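Local coordinates for homoserine O-acetyltransferase (Pseudomonas veronii, PDB 5EFZ), which hydrolyses ethyl acetate to ethanol and acetate, an esterase step in the bacterial breakdown of short-chain methyl ketones such as 2-butanone, at residues 54-68 / 139-153. Sequence-based numbering, arbitrary orientation.
Sequences LNADKSNAILVPTWY and FGIESLALVVGGSMG. With ACT (acetate ion), chain O.
Leu63 and Val147 pair in register where strands 61-65 and 146-150 run parallel at the centre of an alpha/beta-hydrolase sheet, the second strand leading into the nucleophile elbow at Ser151. Leu63 uses both its N and its O on strand 146-150, bonding to the residues that flank Val147: its N donates to Leu146 O at 3.0 Å, and its O accepts from Val148 N, almost straight at 168°. Leu63 CB and CD2 both touch Leu144 CD1, on the face covered by Trp160 of helix 152-163; CG anti to the backbone N (chi1 173°) helps to carry CD2 there. On the other face the Ile62 CG2 methyl touches both Leu146 CD2 and Val148 CG1. Just before strand 146-150, Ala145 N makes a more bent bond to Ala61 O, while the Ala61 CB methyl touches both Leu144 CD2 and Ile141 CD1.

At the strands' N-terminal end Lys58 reaches across with an extended chain. Its CD passes 3.5 Å from Gly140 O, and NZ lies only 2.5 Å from Phe139 O, a bond so short that its exact geometry is doubtful; a water links NZ to Gly140 O as well. A second water accepts from Ala61 N and donates to both Lys58 O and Ser143 O, joining the two segments just ahead of the paired strands.

Beyond the strands, Met152 begins the helix after the elbow. CG anti to its carbonyl carbon (chi1 -70°) and an extended chi2 carry SD to 3.5 Å from Tyr68 CB and to the edge of the Tyr68 ring, a Met-aromatic contact. Beside Met152 an acetate ion, probably from the crystallisation liquor, bonds to Ser151, the probable nucleophile, and to His334. Two backbone amides converge on one acetate oxygen, an arrangement consistent with an oxyanion hole: Tyr68 N lies 2.8 Å from OXT and Met152 N 3.2 Å from the same atom.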
ATOM      1  N   LEU A  54     -38.684  15.605  -7.380  1.00 27.02           N
ATOM      2  CA  LEU A  54     -38.448  16.932  -6.806  1.00 26.82           C
ATOM      3  C   LEU A  54     -39.687  17.463  -6.075  1.00 25.99           C
ATOM      4  O   LEU A  54     -40.800  17.284  -6.569  1.00 27.03           O
ATOM      5  CB  LEU A  54     -38.059  17.917  -7.913  1.00 27.15           C
ATOM      6  CG  LEU A  54     -36.657  17.769  -8.502  1.00 26.73           C
ATOM      7  CD1 LEU A  54     -36.584  18.600  -9.760  1.00 28.19           C
ATOM      8  CD2 LEU A  54     -35.589  18.220  -7.463  1.00 21.82           C
ATOM      9  N   ASN A  55     -39.516  18.129  -4.935  1.00 23.88           N
ATOM     10  CA  ASN A  55     -40.691  18.718  -4.253  1.00 25.99           C
ATOM     11  C   ASN A  55     -41.091  20.041  -4.914  1.00 27.22           C
ATOM     12  O   ASN A  55     -40.528  20.405  -5.943  1.00 25.68           O
ATOM     13  CB  ASN A  55     -40.445  18.899  -2.745  1.00 26.76           C
ATOM     14  CG  ASN A  55     -39.221  19.756  -2.422  1.00 25.96           C
ATOM     15  OD1 ASN A  55     -38.697  20.458  -3.277  1.00 26.30           O
ATOM     16  ND2 ASN A  55     -38.787  19.723  -1.149  1.00 23.00           N
ATOM     17  N   ALA A  56     -42.051  20.763  -4.326  1.00 27.35           N
ATOM     18  CA  ALA A  56     -42.631  21.943  -4.974  1.00 29.40           C
ATOM     19  C   ALA A  56     -41.598  22.995  -5.363  1.00 29.57           C
ATOM     20  O   ALA A  56     -41.715  23.626  -6.407  1.00 29.74           O
ATOM     21  CB  ALA A  56     -43.684  22.582  -4.065  1.00 33.07           C
ATOM     22  N   ASP A  57     -40.609  23.223  -4.512  1.00 26.91           N
ATOM     23  CA  ASP A  57     -39.646  24.289  -4.800  1.00 28.24           C
ATOM     24  C   ASP A  57     -38.251  23.730  -5.075  1.00 26.59           C
ATOM     25  O   ASP A  57     -37.255  24.445  -4.978  1.00 25.10           O
ATOM     26  CB  ASP A  57     -39.608  25.300  -3.646  1.00 29.89           C
ATOM     27  CG  ASP A  57     -39.093  24.685  -2.335  1.00 31.42           C
ATOM     28  OD1 ASP A  57     -39.084  23.430  -2.188  1.00 27.62           O
ATOM     29  OD2 ASP A  57     -38.705  25.479  -1.443  1.00 34.26           O
ATOM     30  N   LYS A  58     -38.204  22.462  -5.457  1.00 24.08           N
ATOM     31  CA  LYS A  58     -36.926  21.800  -5.800  1.00 23.03           C
ATOM     32  C   LYS A  58     -35.863  21.978  -4.727  1.00 24.93           C
ATOM     33  O   LYS A  58     -34.691  22.253  -5.043  1.00 23.92           O
ATOM     34  CB  LYS A  58     -36.409  22.319  -7.154  1.00 26.16           C
ATOM     35  CG  LYS A  58     -37.429  22.104  -8.287  1.00 28.79           C
ATOM     36  CD  LYS A  58     -36.876  22.499  -9.643  1.00 30.99           C
ATOM     37  CE  LYS A  58     -37.973  22.418 -10.722  1.00 33.64           C
ATOM     38  NZ  LYS A  58     -37.427  22.716 -12.065  1.00 38.87           N
ATOM     39  N   SER A  59     -36.278  21.817  -3.464  1.00 23.35           N
ATOM     40  CA  SER A  59     -35.377  22.003  -2.342  1.00 22.27           C
ATOM     41  C   SER A  59     -34.931  20.675  -1.746  1.00 25.51           C
ATOM     42  O   SER A  59     -34.281  20.664  -0.696  1.00 24.42           O
ATOM     43  CB  SER A  59     -36.044  22.857  -1.241  1.00 23.42           C
ATOM     44  OG  SER A  59     -37.222  22.238  -0.734  1.00 24.84           O
ATOM     45  N   ASN A  60     -35.282  19.564  -2.400  1.00 21.46           N
ATOM     46  CA  ASN A  60     -34.914  18.239  -1.878  1.00 20.68           C
ATOM     47  C   ASN A  60     -34.016  17.454  -2.817  1.00 20.90           C
ATOM     48  O   ASN A  60     -34.013  16.219  -2.811  1.00 22.30           O
ATOM     49  CB  ASN A  60     -36.168  17.415  -1.572  1.00 21.59           C
ATOM     50  CG  ASN A  60     -36.963  17.066  -2.838  1.00 22.35           C
ATOM     51  OD1 ASN A  60     -36.930  17.803  -3.810  1.00 24.75           O
ATOM     52  ND2 ASN A  60     -37.701  15.959  -2.803  1.00 22.52           N
ATOM     53  N   ALA A  61     -33.223  18.169  -3.602  1.00 20.10           N
ATOM     54  CA  ALA A  61     -32.291  17.537  -4.539  1.00 18.23           C
ATOM     55  C   ALA A  61     -30.981  17.162  -3.857  1.00 18.78           C
ATOM     56  O   ALA A  61     -30.361  17.988  -3.177  1.00 19.11           O
ATOM     57  CB  ALA A  61     -32.025  18.473  -5.710  1.00 20.11           C
ATOM     58  N   ILE A  62     -30.551  15.916  -4.054  1.00 18.76           N
ATOM     59  CA  ILE A  62     -29.245  15.446  -3.565  1.00 17.57           C
ATOM     60  C   ILE A  62     -28.426  15.012  -4.784  1.00 17.51           C
ATOM     61  O   ILE A  62     -28.904  14.238  -5.605  1.00 17.08           O
ATOM     62  CB  ILE A  62     -29.376  14.263  -2.585  1.00 18.12           C
ATOM     63  CG1 ILE A  62     -30.173  14.673  -1.339  1.00 17.13           C
ATOM     64  CG2 ILE A  62     -27.940  13.692  -2.200  1.00 16.49           C
ATOM     65  CD1 ILE A  62     -30.427  13.532  -0.367  1.00 18.56           C
ATOM     66  N   LEU A  63     -27.211  15.531  -4.907  1.00 16.93           N
ATOM     67  CA  LEU A  63     -26.367  15.177  -6.064  1.00 15.58           C
ATOM     68  C   LEU A  63     -25.360  14.144  -5.616  1.00 17.85           C
ATOM     69  O   LEU A  63     -24.729  14.324  -4.590  1.00 19.37           O
ATOM     70  CB  LEU A  63     -25.641  16.386  -6.616  1.00 16.27           C
ATOM     71  CG  LEU A  63     -24.606  16.100  -7.721  1.00 20.03           C
ATOM     72  CD1 LEU A  63     -25.328  15.785  -9.004  1.00 21.18           C
ATOM     73  CD2 LEU A  63     -23.756  17.343  -7.908  1.00 23.28           C
ATOM     74  N   VAL A  64     -25.228  13.063  -6.391  1.00 17.94           N
ATOM     75  CA  VAL A  64     -24.303  11.983  -6.072  1.00 16.41           C
ATOM     76  C   VAL A  64     -23.371  11.784  -7.275  1.00 15.09           C
ATOM     77  O   VAL A  64     -23.781  11.196  -8.279  1.00 19.32           O
ATOM     78  CB  VAL A  64     -25.054  10.680  -5.769  1.00 16.52           C
ATOM     79  CG1 VAL A  64     -24.062   9.591  -5.335  1.00 15.14           C
ATOM     80  CG2 VAL A  64     -26.093  10.922  -4.617  1.00 18.69           C
ATOM     81  N   PRO A  65     -22.132  12.307  -7.195  1.00 17.79           N
ATOM     82  CA  PRO A  65     -21.130  12.020  -8.246  1.00 19.46           C
ATOM     83  C   PRO A  65     -20.622  10.597  -8.132  1.00 18.30           C
ATOM     84  O   PRO A  65     -20.818   9.959  -7.111  1.00 18.22           O
ATOM     85  CB  PRO A  65     -19.977  13.007  -7.950  1.00 19.80           C
ATOM     86  CG  PRO A  65     -20.577  14.034  -6.974  1.00 21.74           C
ATOM     87  CD  PRO A  65     -21.596  13.224  -6.171  1.00 17.93           C
ATOM     88  N   THR A  66     -19.994  10.081  -9.185  1.00 16.27           N
ATOM     89  CA  THR A  66     -19.529   8.687  -9.158  1.00 15.08           C
ATOM     90  C   THR A  66     -18.012   8.654  -8.972  1.00 18.12           C
ATOM     91  O   THR A  66     -17.313   9.683  -9.138  1.00 16.04           O
ATOM     92  CB  THR A  66     -19.931   7.939 -10.465  1.00 16.94           C
ATOM     93  OG1 THR A  66     -19.302   8.582 -11.570  1.00 17.83           O
ATOM     94  CG2 THR A  66     -21.492   8.009 -10.704  1.00 16.26           C
ATOM     95  N   TRP A  67     -17.502   7.478  -8.613  1.00 17.00           N
ATOM     96  CA  TRP A  67     -16.113   7.360  -8.223  1.00 16.72           C
ATOM     97  C   TRP A  67     -15.296   6.694  -9.321  1.00 16.65           C
ATOM     98  O   TRP A  67     -15.805   6.395 -10.407  1.00 18.29           O
ATOM     99  CB  TRP A  67     -15.985   6.575  -6.905  1.00 18.33           C
ATOM    100  CG  TRP A  67     -16.677   5.233  -6.882  1.00 19.60           C
ATOM    101  CD1 TRP A  67     -16.573   4.216  -7.807  1.00 20.61           C
ATOM    102  CD2 TRP A  67     -17.547   4.744  -5.843  1.00 20.04           C
ATOM    103  NE1 TRP A  67     -17.346   3.134  -7.415  1.00 21.44           N
ATOM    104  CE2 TRP A  67     -17.957   3.435  -6.220  1.00 18.33           C
ATOM    105  CE3 TRP A  67     -18.025   5.290  -4.645  1.00 20.40           C
ATOM    106  CZ2 TRP A  67     -18.817   2.665  -5.422  1.00 22.08           C
ATOM    107  CZ3 TRP A  67     -18.891   4.529  -3.857  1.00 19.87           C
ATOM    108  CH2 TRP A  67     -19.275   3.231  -4.249  1.00 23.77           C
ATOM    109  N   TYR A  68     -14.017   6.484  -9.031  1.00 14.94           N
ATOM    110  CA  TYR A  68     -13.098   5.899 -10.007  1.00 16.18           C
ATOM    111  C   TYR A  68     -13.565   4.509 -10.451  1.00 17.34           C
ATOM    112  O   TYR A  68     -13.789   3.670  -9.604  1.00 16.16           O
ATOM    113  CB  TYR A  68     -11.688   5.792  -9.412  1.00 14.07           C
ATOM    114  CG  TYR A  68     -10.741   5.048 -10.351  1.00 15.61           C
ATOM    115  CD1 TYR A  68     -10.104   5.710 -11.405  1.00 17.04           C
ATOM    116  CD2 TYR A  68     -10.487   3.681 -10.179  1.00 14.68           C
ATOM    117  CE1 TYR A  68      -9.241   5.025 -12.278  1.00 18.25           C
ATOM    118  CE2 TYR A  68      -9.618   2.982 -11.055  1.00 15.13           C
ATOM    119  CZ  TYR A  68      -9.010   3.669 -12.085  1.00 18.25           C
ATOM    120  OH  TYR A  68      -8.179   2.975 -12.928  1.00 17.35           O
ATOM    121  N   PHE A 139     -32.635  20.720 -15.199  1.00 25.72           N
ATOM    122  CA  PHE A 139     -33.613  20.439 -14.152  1.00 23.41           C
ATOM    123  C   PHE A 139     -34.255  21.687 -13.519  1.00 27.21           C
ATOM    124  O   PHE A 139     -35.291  21.571 -12.858  1.00 29.45           O
ATOM    125  CB  PHE A 139     -32.970  19.623 -13.032  1.00 22.83           C
ATOM    126  CG  PHE A 139     -32.617  18.212 -13.408  1.00 27.28           C
ATOM    127  CD1 PHE A 139     -33.587  17.232 -13.488  1.00 29.32           C
ATOM    128  CD2 PHE A 139     -31.295  17.865 -13.650  1.00 26.79           C
ATOM    129  CE1 PHE A 139     -33.263  15.932 -13.823  1.00 31.80           C
ATOM    130  CE2 PHE A 139     -30.947  16.560 -13.987  1.00 26.87           C
ATOM    131  CZ  PHE A 139     -31.929  15.588 -14.089  1.00 28.59           C
ATOM    132  N   GLY A 140     -33.642  22.864 -13.680  1.00 24.82           N
ATOM    133  CA  GLY A 140     -34.186  24.078 -13.080  1.00 24.31           C
ATOM    134  C   GLY A 140     -33.910  24.130 -11.584  1.00 23.76           C
ATOM    135  O   GLY A 140     -34.562  24.858 -10.821  1.00 24.47           O
ATOM    136  N   ILE A 141     -32.914  23.370 -11.160  1.00 24.06           N
ATOM    137  CA  ILE A 141     -32.531  23.311  -9.743  1.00 23.85           C
ATOM    138  C   ILE A 141     -31.527  24.432  -9.429  1.00 26.11           C
ATOM    139  O   ILE A 141     -30.561  24.634 -10.175  1.00 26.89           O
ATOM    140  CB  ILE A 141     -31.942  21.928  -9.409  1.00 21.53           C
ATOM    141  CG1 ILE A 141     -33.044  20.867  -9.486  1.00 21.96           C
ATOM    142  CG2 ILE A 141     -31.254  21.907  -8.024  1.00 20.74           C
ATOM    143  CD1 ILE A 141     -32.478  19.431  -9.509  1.00 22.92           C
ATOM    144  N   GLU A 142     -31.751  25.158  -8.335  1.00 23.16           N
ATOM    145  CA  GLU A 142     -30.921  26.310  -8.031  1.00 25.34           C
ATOM    146  C   GLU A 142     -30.145  26.194  -6.707  1.00 23.66           C
ATOM    147  O   GLU A 142     -29.436  27.116  -6.329  1.00 25.79           O
ATOM    148  CB  GLU A 142     -31.779  27.581  -8.014  1.00 26.28           C
ATOM    149  CG  GLU A 142     -32.520  27.862  -9.328  1.00 28.43           C
ATOM    150  CD  GLU A 142     -31.578  28.231 -10.481  1.00 33.16           C
ATOM    151  OE1 GLU A 142     -30.358  28.437 -10.248  1.00 33.82           O
ATOM    152  OE2 GLU A 142     -32.065  28.340 -11.623  1.00 36.92           O
ATOM    153  N   SER A 143     -30.288  25.072  -6.010  1.00 22.25           N
ATOM    154  CA  SER A 143     -29.463  24.751  -4.853  1.00 19.68           C
ATOM    155  C   SER A 143     -29.594  23.256  -4.583  1.00 21.88           C
ATOM    156  O   SER A 143     -30.508  22.613  -5.089  1.00 22.78           O
ATOM    157  CB  SER A 143     -29.856  25.577  -3.596  1.00 24.66           C
ATOM    158  OG  SER A 143     -31.135  25.213  -3.119  1.00 27.06           O
ATOM    159  N   LEU A 144     -28.660  22.704  -3.805  1.00 18.43           N
ATOM    160  CA  LEU A 144     -28.656  21.277  -3.426  1.00 20.55           C
ATOM    161  C   LEU A 144     -28.807  21.073  -1.907  1.00 23.41           C
ATOM    162  O   LEU A 144     -28.070  21.687  -1.118  1.00 22.57           O
ATOM    163  CB  LEU A 144     -27.372  20.617  -3.905  1.00 20.18           C
ATOM    164  CG  LEU A 144     -27.281  20.558  -5.440  1.00 22.31           C
ATOM    165  CD1 LEU A 144     -25.829  20.325  -5.912  1.00 19.12           C
ATOM    166  CD2 LEU A 144     -28.225  19.470  -5.961  1.00 25.21           C
ATOM    167  N   ALA A 145     -29.750  20.209  -1.506  1.00 22.13           N
ATOM    168  CA  ALA A 145     -29.882  19.831  -0.094  1.00 21.43           C
ATOM    169  C   ALA A 145     -28.621  19.148   0.413  1.00 19.75           C
ATOM    170  O   ALA A 145     -28.299  19.273   1.588  1.00 21.15           O
ATOM    171  CB  ALA A 145     -31.097  18.922   0.129  1.00 23.26           C
ATOM    172  N   LEU A 146     -27.912  18.424  -0.464  1.00 17.81           N
ATOM    173  CA  LEU A 146     -26.718  17.659  -0.081  1.00 16.11           C
ATOM    174  C   LEU A 146     -25.962  17.306  -1.346  1.00 18.40           C
ATOM    175  O   LEU A 146     -26.595  16.988  -2.355  1.00 18.30           O
ATOM    176  CB  LEU A 146     -27.100  16.368   0.677  1.00 16.51           C
ATOM    177  CG  LEU A 146     -25.963  15.370   0.945  1.00 18.05           C
ATOM    178  CD1 LEU A 146     -24.982  16.025   1.968  1.00 16.12           C
ATOM    179  CD2 LEU A 146     -26.548  14.084   1.544  1.00 18.29           C
ATOM    180  N   VAL A 147     -24.634  17.454  -1.308  1.00 15.34           N
ATOM    181  CA  VAL A 147     -23.745  16.816  -2.259  1.00 14.89           C
ATOM    182  C   VAL A 147     -22.983  15.732  -1.482  1.00 17.14           C
ATOM    183  O   VAL A 147     -22.422  16.003  -0.427  1.00 17.87           O
ATOM    184  CB  VAL A 147     -22.779  17.798  -2.897  1.00 15.79           C
ATOM    185  CG1 VAL A 147     -21.891  17.055  -3.902  1.00 18.53           C
ATOM    186  CG2 VAL A 147     -23.573  18.924  -3.642  1.00 19.33           C
ATOM    187  N   VAL A 148     -23.014  14.501  -1.969  1.00 14.16           N
ATOM    188  CA  VAL A 148     -22.333  13.412  -1.263  1.00 15.42           C
ATOM    189  C   VAL A 148     -21.678  12.465  -2.258  1.00 16.74           C
ATOM    190  O   VAL A 148     -22.291  12.064  -3.256  1.00 16.87           O
ATOM    191  CB  VAL A 148     -23.320  12.622  -0.325  1.00 21.04           C
ATOM    192  CG1 VAL A 148     -24.583  12.128  -1.102  1.00 19.27           C
ATOM    193  CG2 VAL A 148     -22.587  11.446   0.422  1.00 18.08           C
ATOM    194  N   GLY A 149     -20.427  12.091  -1.981  1.00 14.52           N
ATOM    195  CA  GLY A 149     -19.761  11.112  -2.828  1.00 14.31           C
ATOM    196  C   GLY A 149     -18.571  10.533  -2.105  1.00 16.89           C
ATOM    197  O   GLY A 149     -18.137  11.081  -1.088  1.00 16.35           O
ATOM    198  N   GLY A 150     -18.055   9.422  -2.624  1.00 15.02           N
ATOM    199  CA  GLY A 150     -16.908   8.771  -2.017  1.00 15.84           C
ATOM    200  C   GLY A 150     -15.737   8.783  -2.975  1.00 16.24           C
ATOM    201  O   GLY A 150     -15.920   8.658  -4.187  1.00 17.54           O
ATOM    202  N   SER A 151     -14.558   8.950  -2.399  1.00 14.78           N
ATOM    203  CA  SER A 151     -13.270   8.994  -3.112  1.00 17.36           C
ATOM    204  C   SER A 151     -13.270  10.044  -4.238  1.00 16.71           C
ATOM    205  O   SER A 151     -13.308  11.227  -3.925  1.00 17.02           O
ATOM    206  CB  SER A 151     -12.896   7.621  -3.633  1.00 20.36           C
ATOM    207  OG  SER A 151     -11.518   7.636  -3.987  1.00 22.08           O
ATOM    208  N   MET A 152     -13.177   9.660  -5.520  1.00 13.83           N
ATOM    209  CA  MET A 152     -13.329  10.694  -6.572  1.00 13.25           C
ATOM    210  C   MET A 152     -14.664  11.432  -6.472  1.00 17.48           C
ATOM    211  O   MET A 152     -14.767  12.603  -6.866  1.00 13.64           O
ATOM    212  CB  MET A 152     -13.223  10.091  -7.974  1.00 14.49           C
ATOM    213  CG  MET A 152     -11.830   9.632  -8.306  1.00 15.68           C
ATOM    214  SD  MET A 152     -11.677   9.253 -10.071  1.00 14.82           S
ATOM    215  CE  MET A 152     -11.588  10.921 -10.717  1.00 12.26           C
ATOM    216  N   GLY A 153     -15.678  10.737  -5.968  1.00 15.99           N
ATOM    217  CA  GLY A 153     -16.964  11.360  -5.660  1.00 15.00           C
ATOM    218  C   GLY A 153     -16.831  12.439  -4.578  1.00 16.08           C
ATOM    219  O   GLY A 153     -17.524  13.451  -4.628  1.00 15.89           O
TER
HETATM  220  C   ACT O 409     -12.406   5.532  -6.033  1.00 27.32           C
HETATM  221  O   ACT O 409     -11.421   5.507  -5.241  1.00 26.49           O
HETATM  222  OXT ACT O 409     -12.727   6.660  -6.538  1.00 25.91           O
HETATM  223  CH3 ACT O 409     -13.163   4.281  -6.327  1.00 23.64           C
HETATM  224  O   HOH W   1     -33.775  24.613  -6.275  1.00 20.47           O
HETATM  225  O   HOH W   2     -32.471  21.148  -3.878  1.00 22.15           O
HETATM  226  O   HOH W   3     -36.978  25.685 -11.694  1.00 47.81           O
HETATM  227  O   HOH W   4     -31.838  23.023  -1.536  1.00 24.80           O
HETATM  228  O   HOH W   5     -19.313   8.535  -5.331  1.00 19.12           O